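Local coordinates for protein endoglucanase (Ruminococcus champanellensis, PDB 6WQV) that probably cleaves internal beta-1,4 linkages in cellulose and, as a broad-specificity glycoside hydrolase of family 5, in related plant polysaccharides such as xylan, at residues Ser257-Ser261 against Val301-Glu305; Gly290-Asn295 against Asp327-Phe333. All blocks are in the same frame, centred on the assembly; numbering follows the deposited sequence. Where two conformers were deposited one is given.

Contact 1 of 2, residues Ser257-Ser261 against Val301-Glu305; sequences SFTQS and VLWGE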
loop_
_atom_site.group_PDB
_atom_site.type_symbol
_atom_site.label_atom_id
_atom_site.label_comp_id
_atom_site.label_asym_id
_atom_site.label_seq_id
_atom_site.Cartn_x
_atom_site.Cartn_y
_atom_site.Cartn_z
ATOM N N SER A 257 5.804 -23.915 8.772
ATOM C CA SER A 257 5.519 -24.911 7.748
ATOM C C SER A 257 4.402 -24.437 6.830
ATOM O O SER A 257 3.368 -23.953 7.300
ATOM C CB SER A 257 5.099 -26.223 8.410
ATOM O OG SER A 257 4.605 -27.150 7.462
ATOM N N PHE A 258 4.609 -24.601 5.524
ATOM C CA PHE A 258 3.563 -24.471 4.514
ATOM C C PHE A 258 3.718 -25.651 3.569
ATOM O O PHE A 258 4.819 -25.895 3.059
ATOM C CB PHE A 258 3.676 -23.162 3.735
ATOM C CG PHE A 258 2.557 -22.956 2.746
ATOM C CD1 PHE A 258 2.624 -23.530 1.489
ATOM C CD2 PHE A 258 1.445 -22.194 3.069
ATOM C CE1 PHE A 258 1.603 -23.360 0.573
ATOM C CE2 PHE A 258 0.419 -22.012 2.147
ATOM C CZ PHE A 258 0.502 -22.593 0.898
ATOM N N THR A 259 2.637 -26.389 3.340
ATOM C CA THR A 259 2.717 -27.638 2.599
ATOM C C THR A 259 1.640 -27.675 1.520
ATOM O O THR A 259 0.794 -26.785 1.421
ATOM C CB THR A 259 2.544 -28.846 3.532
ATOM O OG1 THR A 259 1.172 -28.938 3.937
ATOM C CG2 THR A 259 3.425 -28.731 4.767
ATOM N N GLN A 260 1.677 -28.738 0.709
ATOM C CA GLN A 260 0.628 -28.966 -0.282
ATOM C C GLN A 260 -0.754 -28.825 0.340
ATOM O O GLN A 260 -1.684 -28.302 -0.291
ATOM C CB GLN A 260 0.793 -30.366 -0.885
ATOM C CG GLN A 260 -0.441 -30.904 -1.591
ATOM C CD GLN A 260 -0.683 -30.215 -2.913
ATOM O OE1 GLN A 260 0.255 -29.758 -3.560
ATOM N NE2 GLN A 260 -1.945 -30.122 -3.316
ATOM N N SER A 261 -0.904 -29.291 1.579
ATOM C CA SER A 261 -2.204 -29.276 2.237
ATOM C C SER A 261 -2.736 -27.864 2.451
ATOM O O SER A 261 -3.955 -27.688 2.555
ATOM C CB SER A 261 -2.098 -29.999 3.581
ATOM O OG SER A 261 -1.577 -31.307 3.426
ATOM N N VAL A 301 9.085 -20.930 -0.531
ATOM C CA VAL A 301 9.095 -21.111 -1.984
ATOM C C VAL A 301 7.790 -21.741 -2.452
ATOM O O VAL A 301 7.182 -21.296 -3.430
ATOM C CB VAL A 301 10.326 -21.926 -2.418
ATOM C CG1 VAL A 301 10.193 -22.403 -3.865
ATOM C CG2 VAL A 301 11.600 -21.097 -2.256
ATOM N N LEU A 302 7.333 -22.783 -1.759
ATOM C CA LEU A 302 6.081 -23.426 -2.136
ATOM C C LEU A 302 4.912 -22.468 -1.964
ATOM O O LEU A 302 4.043 -22.358 -2.840
ATOM C CB LEU A 302 5.885 -24.680 -1.288
ATOM C CG LEU A 302 4.629 -25.506 -1.549
ATOM C CD1 LEU A 302 4.673 -26.079 -2.951
ATOM C CD2 LEU A 302 4.477 -26.609 -0.519
ATOM N N TRP A 303 4.872 -21.766 -0.830
ATOM C CA TRP A 303 3.845 -20.755 -0.599
ATOM C C TRP A 303 3.880 -19.684 -1.681
ATOM O O TRP A 303 2.840 -19.324 -2.248
ATOM C CB TRP A 303 4.053 -20.146 0.795
ATOM C CG TRP A 303 3.297 -18.886 1.034
ATOM C CD1 TRP A 303 2.022 -18.766 1.505
ATOM C CD2 TRP A 303 3.769 -17.555 0.808
ATOM N NE1 TRP A 303 1.670 -17.435 1.586
ATOM C CE2 TRP A 303 2.729 -16.675 1.165
ATOM C CE3 TRP A 303 4.975 -17.026 0.341
ATOM C CZ2 TRP A 303 2.858 -15.287 1.064
ATOM C CZ3 TRP A 303 5.101 -15.650 0.237
ATOM C CH2 TRP A 303 4.046 -14.800 0.588
ATOM N N GLY A 304 5.070 -19.177 -2.001
ATOM C CA GLY A 304 5.166 -18.062 -2.926
ATOM C C GLY A 304 4.784 -18.427 -4.346
ATOM O O GLY A 304 4.107 -17.648 -5.032
ATOM N N GLU A 305 5.225 -19.595 -4.822
ATOM C CA GLU A 305 4.819 -20.035 -6.150
ATOM C C GLU A 305 3.301 -20.106 -6.248
ATOM O O GLU A 305 2.705 -19.644 -7.226
ATOM C CB GLU A 305 5.391 -21.420 -6.461
ATOM C CG GLU A 305 6.896 -21.545 -6.474
ATOM C CD GLU A 305 7.344 -22.973 -6.762
ATOM O OE1 GLU A 305 6.696 -23.920 -6.262
ATOM O OE2 GLU A 305 8.340 -23.144 -7.494
#
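Phe258 and Trp303 stand with their CA atoms 6.3 Å apart where the loop leading into helix 263-278 passes beside helix 297-313, on the outer wall of the (beta/alpha)8 barrel. The loop backbone is extended through Phe258 and Thr259 and then bends at Gln260, while residues 301-305 make a regular helical turn, closed by the bond from Glu305 N to Val301 O (2.9 Å). Thr259 lies nearest Leu302 in the register, one residue on in the loop and one back in the helix.

The two segments share no hydrogen bond and meet by apolar packing, side chain on side chain and side chain on backbone, a good example of a loop fitted to a helix by complementary surfaces. The CB of Phe258 points toward the helix, and with CG anti to the backbone N (chi1 -176°) the ring is laid against Trp303. One ring face then receives Trp303 CB in a CH-pi contact, 3.8 Å from the ring centroid and 15° off the normal. Beyond CB, the indole turns its edge to the face of the same ring in a T-shaped stack: the centroids of the Phe258 ring and the five-membered ring of Trp303 are 5.1 Å apart, with planes at 82°. The touching edge atom is Trp303 CD1, 3.7 Å from Phe258 CE2. The indole NE1 is bonded to Ser244 O.

Phe248 meets both rings, Pro245 touches both, and Ile263 and Leu266 bring helix 263-278 against Phe258, so the pair belongs to a larger apolar cluster. Leu302 completes the fit: its CD2 lies near the phenylalanine ring plane, 4.1 Å from Phe258 CD1, and the same methyl reaches the loop backbone, 3.7 Å from Phe258 O.

Contact 2 of 2, residues Gly290-Asn295 against Asp327-Phe333; sequences GALNKN and DTSGENF. With BGC (beta-D-glucopyranose), chain E; GLC (alpha-D-glucopyranose), chain B; EDO (1,2-ethanediol), chain I.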
loop_
_atom_site.group_PDB
_atom_site.type_symbol
_atom_site.label_atom_id
_atom_site.label_comp_id
_atom_site.label_asym_id
_atom_site.label_seq_id
_atom_site.Cartn_x
_atom_site.Cartn_y
_atom_site.Cartn_z
ATOM N N GLY A 290 3.174 -10.919 1.925
ATOM C CA GLY A 290 4.520 -11.380 2.232
ATOM C C GLY A 290 4.422 -12.519 3.213
ATOM O O GLY A 290 3.351 -12.828 3.735
ATOM N N ALA A 291 5.560 -13.172 3.432
ATOM C CA ALA A 291 5.675 -14.223 4.439
ATOM C C ALA A 291 6.984 -13.998 5.182
ATOM O O ALA A 291 8.040 -13.873 4.556
ATOM C CB ALA A 291 5.653 -15.627 3.823
ATOM N N LEU A 292 6.902 -13.934 6.505
ATOM C CA LEU A 292 8.072 -13.677 7.332
ATOM C C LEU A 292 9.162 -14.704 7.086
ATOM O O LEU A 292 8.892 -15.893 6.894
ATOM C CB LEU A 292 7.681 -13.824 8.798
ATOM C CG LEU A 292 6.690 -12.831 9.386
ATOM C CD1 LEU A 292 6.042 -13.426 10.629
ATOM C CD2 LEU A 292 7.382 -11.545 9.745
ATOM N N ASN A 293 10.416 -14.255 7.175
ATOM C CA ASN A 293 11.521 -15.201 7.192
ATOM C C ASN A 293 11.519 -15.959 8.513
ATOM O O ASN A 293 11.721 -15.363 9.577
ATOM C CB ASN A 293 12.874 -14.514 7.047
ATOM C CG ASN A 293 14.022 -15.488 7.262
ATOM O OD1 ASN A 293 13.937 -16.652 6.867
ATOM N ND2 ASN A 293 15.082 -15.030 7.909
ATOM N N LYS A 294 11.308 -17.275 8.445
ATOM C CA LYS A 294 11.375 -18.161 9.600
ATOM C C LYS A 294 12.400 -19.261 9.352
ATOM O O LYS A 294 12.281 -20.373 9.878
ATOM C CB LYS A 294 9.997 -18.742 9.921
ATOM C CG LYS A 294 9.008 -17.698 10.429
ATOM C CD LYS A 294 7.604 -18.271 10.552
ATOM C CE LYS A 294 6.642 -17.255 11.147
ATOM N NZ LYS A 294 5.226 -17.701 11.030
ATOM N N ASN A 295 13.407 -18.952 8.522
ATOM C CA ASN A 295 14.472 -19.891 8.181
ATOM C C ASN A 295 13.874 -21.168 7.595
ATOM O O ASN A 295 14.264 -22.292 7.917
ATOM C CB ASN A 295 15.378 -20.112 9.384
ATOM C CG ASN A 295 15.954 -18.794 9.895
ATOM O OD1 ASN A 295 15.837 -18.463 11.075
ATOM N ND2 ASN A 295 16.541 -18.014 8.986
ATOM N N ASP A 327 17.093 -10.911 9.716
ATOM C CA ASP A 327 17.308 -11.761 10.881
ATOM C C ASP A 327 17.161 -10.964 12.172
ATOM O O ASP A 327 17.823 -11.258 13.169
ATOM C CB ASP A 327 18.665 -12.457 10.788
ATOM C CG ASP A 327 18.789 -13.319 9.533
ATOM O OD1 ASP A 327 18.029 -14.302 9.402
ATOM O OD2 ASP A 327 19.636 -12.996 8.674
ATOM N N THR A 328 16.271 -9.971 12.166
ATOM C CA THR A 328 16.002 -9.159 13.339
ATOM C C THR A 328 15.024 -9.877 14.272
ATOM O O THR A 328 14.469 -10.931 13.951
ATOM C CB THR A 328 15.405 -7.810 12.928
ATOM O OG1 THR A 328 14.028 -7.985 12.561
ATOM C CG2 THR A 328 16.164 -7.210 11.745
ATOM N N SER A 329 14.818 -9.286 15.452
ATOM C CA SER A 329 13.840 -9.785 16.411
ATOM C C SER A 329 12.419 -9.334 16.088
ATOM O O SER A 329 11.486 -9.707 16.810
ATOM C CB SER A 329 14.208 -9.310 17.815
ATOM O OG SER A 329 14.225 -7.894 17.859
ATOM N N GLY A 330 12.239 -8.548 15.036
ATOM C CA GLY A 330 10.945 -8.082 14.586
ATOM C C GLY A 330 10.436 -8.858 13.390
ATOM O O GLY A 330 10.728 -10.047 13.219
ATOM N N GLU A 331 9.646 -8.184 12.558
ATOM C CA GLU A 331 9.088 -8.794 11.362
ATOM C C GLU A 331 10.127 -8.751 10.251
ATOM O O GLU A 331 10.557 -7.672 9.841
ATOM C CB GLU A 331 7.828 -8.046 10.932
ATOM C CG GLU A 331 6.707 -8.157 11.949
ATOM C CD GLU A 331 5.447 -7.378 11.581
ATOM O OE1 GLU A 331 5.366 -6.782 10.483
ATOM O OE2 GLU A 331 4.515 -7.378 12.417
ATOM N N ASN A 332 10.528 -9.914 9.760
ATOM C CA ASN A 332 11.572 -9.987 8.742
ATOM C C ASN A 332 10.954 -10.266 7.379
ATOM O O ASN A 332 10.867 -11.411 6.933
ATOM C CB ASN A 332 12.594 -11.043 9.129
ATOM C CG ASN A 332 13.348 -10.676 10.376
ATOM O OD1 ASN A 332 13.942 -9.604 10.459
ATOM N ND2 ASN A 332 13.306 -11.555 11.368
ATOM N N PHE A 333 10.554 -9.197 6.701
ATOM C CA PHE A 333 9.960 -9.273 5.376
ATOM C C PHE A 333 10.926 -8.863 4.267
ATOM O O PHE A 333 10.504 -8.650 3.127
ATOM C CB PHE A 333 8.692 -8.416 5.313
ATOM C CG PHE A 333 7.491 -9.030 5.999
ATOM C CD1 PHE A 333 6.869 -10.155 5.469
ATOM C CD2 PHE A 333 6.942 -8.443 7.127
ATOM C CE1 PHE A 333 5.754 -10.706 6.080
ATOM C CE2 PHE A 333 5.821 -8.989 7.738
ATOM C CZ PHE A 333 5.233 -10.127 7.213
HETATM C C2 BGC E . 6.470 -3.741 9.353
HETATM C C3 BGC E . 7.048 -3.686 10.730
HETATM C C4 BGC E . 6.772 -2.374 11.418
HETATM C C5 BGC E . 5.292 -2.059 11.428
HETATM C C6 BGC E . 4.926 -0.704 11.945
HETATM C C1 BGC E . 4.979 -3.431 9.360
HETATM O O2 BGC E . 6.684 -5.048 8.764
HETATM O O3 BGC E . 8.501 -3.904 10.637
HETATM O O4 BGC E . 7.169 -2.458 12.837
HETATM O O5 BGC E . 4.768 -2.117 10.035
HETATM O O6 BGC E . 3.504 -0.611 12.089
HETATM C C1 GLC B . 0.295 -3.636 7.190
HETATM C C2 GLC B . 1.077 -2.337 7.162
HETATM C C3 GLC B . 2.545 -2.372 7.130
HETATM C C4 GLC B . 3.075 -3.397 8.104
HETATM C C5 GLC B . 2.534 -4.735 7.660
HETATM C C6 GLC B . 3.129 -5.932 8.382
HETATM O O1 GLC B . -0.089 -4.157 5.986
HETATM O O2 GLC B . 0.519 -1.532 6.079
HETATM O O3 GLC B . 3.016 -1.025 7.509
HETATM O O4 GLC B . 4.505 -3.356 8.095
HETATM O O5 GLC B . 1.068 -4.753 7.888
HETATM O O6 GLC B . 2.835 -5.911 9.711
HETATM C C1 EDO I . 19.356 -7.272 9.290
HETATM O O1 EDO I . 18.017 -7.358 8.796
HETATM C C2 EDO I . 19.902 -8.680 9.492
HETATM O O2 EDO I . 19.077 -9.338 10.458
HETATM O O HOH W 1 10.459 -13.000 10.773
HETATM O O HOH W 2 13.696 -14.807 11.334
HETATM O O HOH W 3 16.303 -15.378 11.288
#
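Part of the glycan pocket's wall is made here, where Phe333, which lines it, is backed by Leu292 between the loops that follow strands 284-289 and 318-322. Leu292 CD2 sits over one face of the Phe333 ring, 3.9 Å from its centroid and 24° off the normal, while Phe333 CE1 points at the backbone of the other loop, 3.5 Å from Leu292 N. The ring is therefore held from above by a methyl and at its rim by the chain, with Tyr243 and Trp321 as further aromatic neighbours. Replacing Phe333 by alanine would probably open a gap beside Leu292 and leave its CD2 methyl without an aromatic face to rest on.

One direct hydrogen bond joins the two backbones, Asn293 N to Asn332 O, at 2.9 Å and nearly straight (168°). One water donates to Asn293 O and accepts from Asn332 N; a second also donates to Asn293 O and takes only a weak bond from Asn332 ND2. The Asn332 amide braces its own loop: ND2 donates to Thr328 O at 2.9 Å, and OD1 is gripped by Thr328 N and Thr328 OG1 from opposite faces of its plane.

Glu331 packs against Leu292 CD2 through its CB, and its chain, extended beyond CG (chi2 178°), carries the carboxylate into the pocket, where OE1 accepts from O2 of the beta-D-glucopyranose unit (BGC) and O6 of the alpha-D-glucopyranose unit (GLC), each at 2.8 Å. Such a site, formed by loops at the C-terminal ends of the strands, is characteristic of the (beta/alpha)8 barrel of family 5 glycoside hydrolases.

How the contacts relate
Both contacts lie on the same flank of the barrel and involve the connection from strand 284-289 to helix 297-313: contact 2 uses its loop, contact 1 its helix. They touch directly, since Trp303 CH2 lies 3.5 Å from Gly290 C, so the indole spans from the outer wall to the base of the pocket loop. Each is partly buried, with an apolar heart and a more exposed margin. Their chemistry follows their position: contact 1, on the outside, rests on rings and methyls, whereas contact 2, at the sugar-binding end, adds to its aromatic packing a backbone bond, bridging water and a carboxylate that binds the glycan.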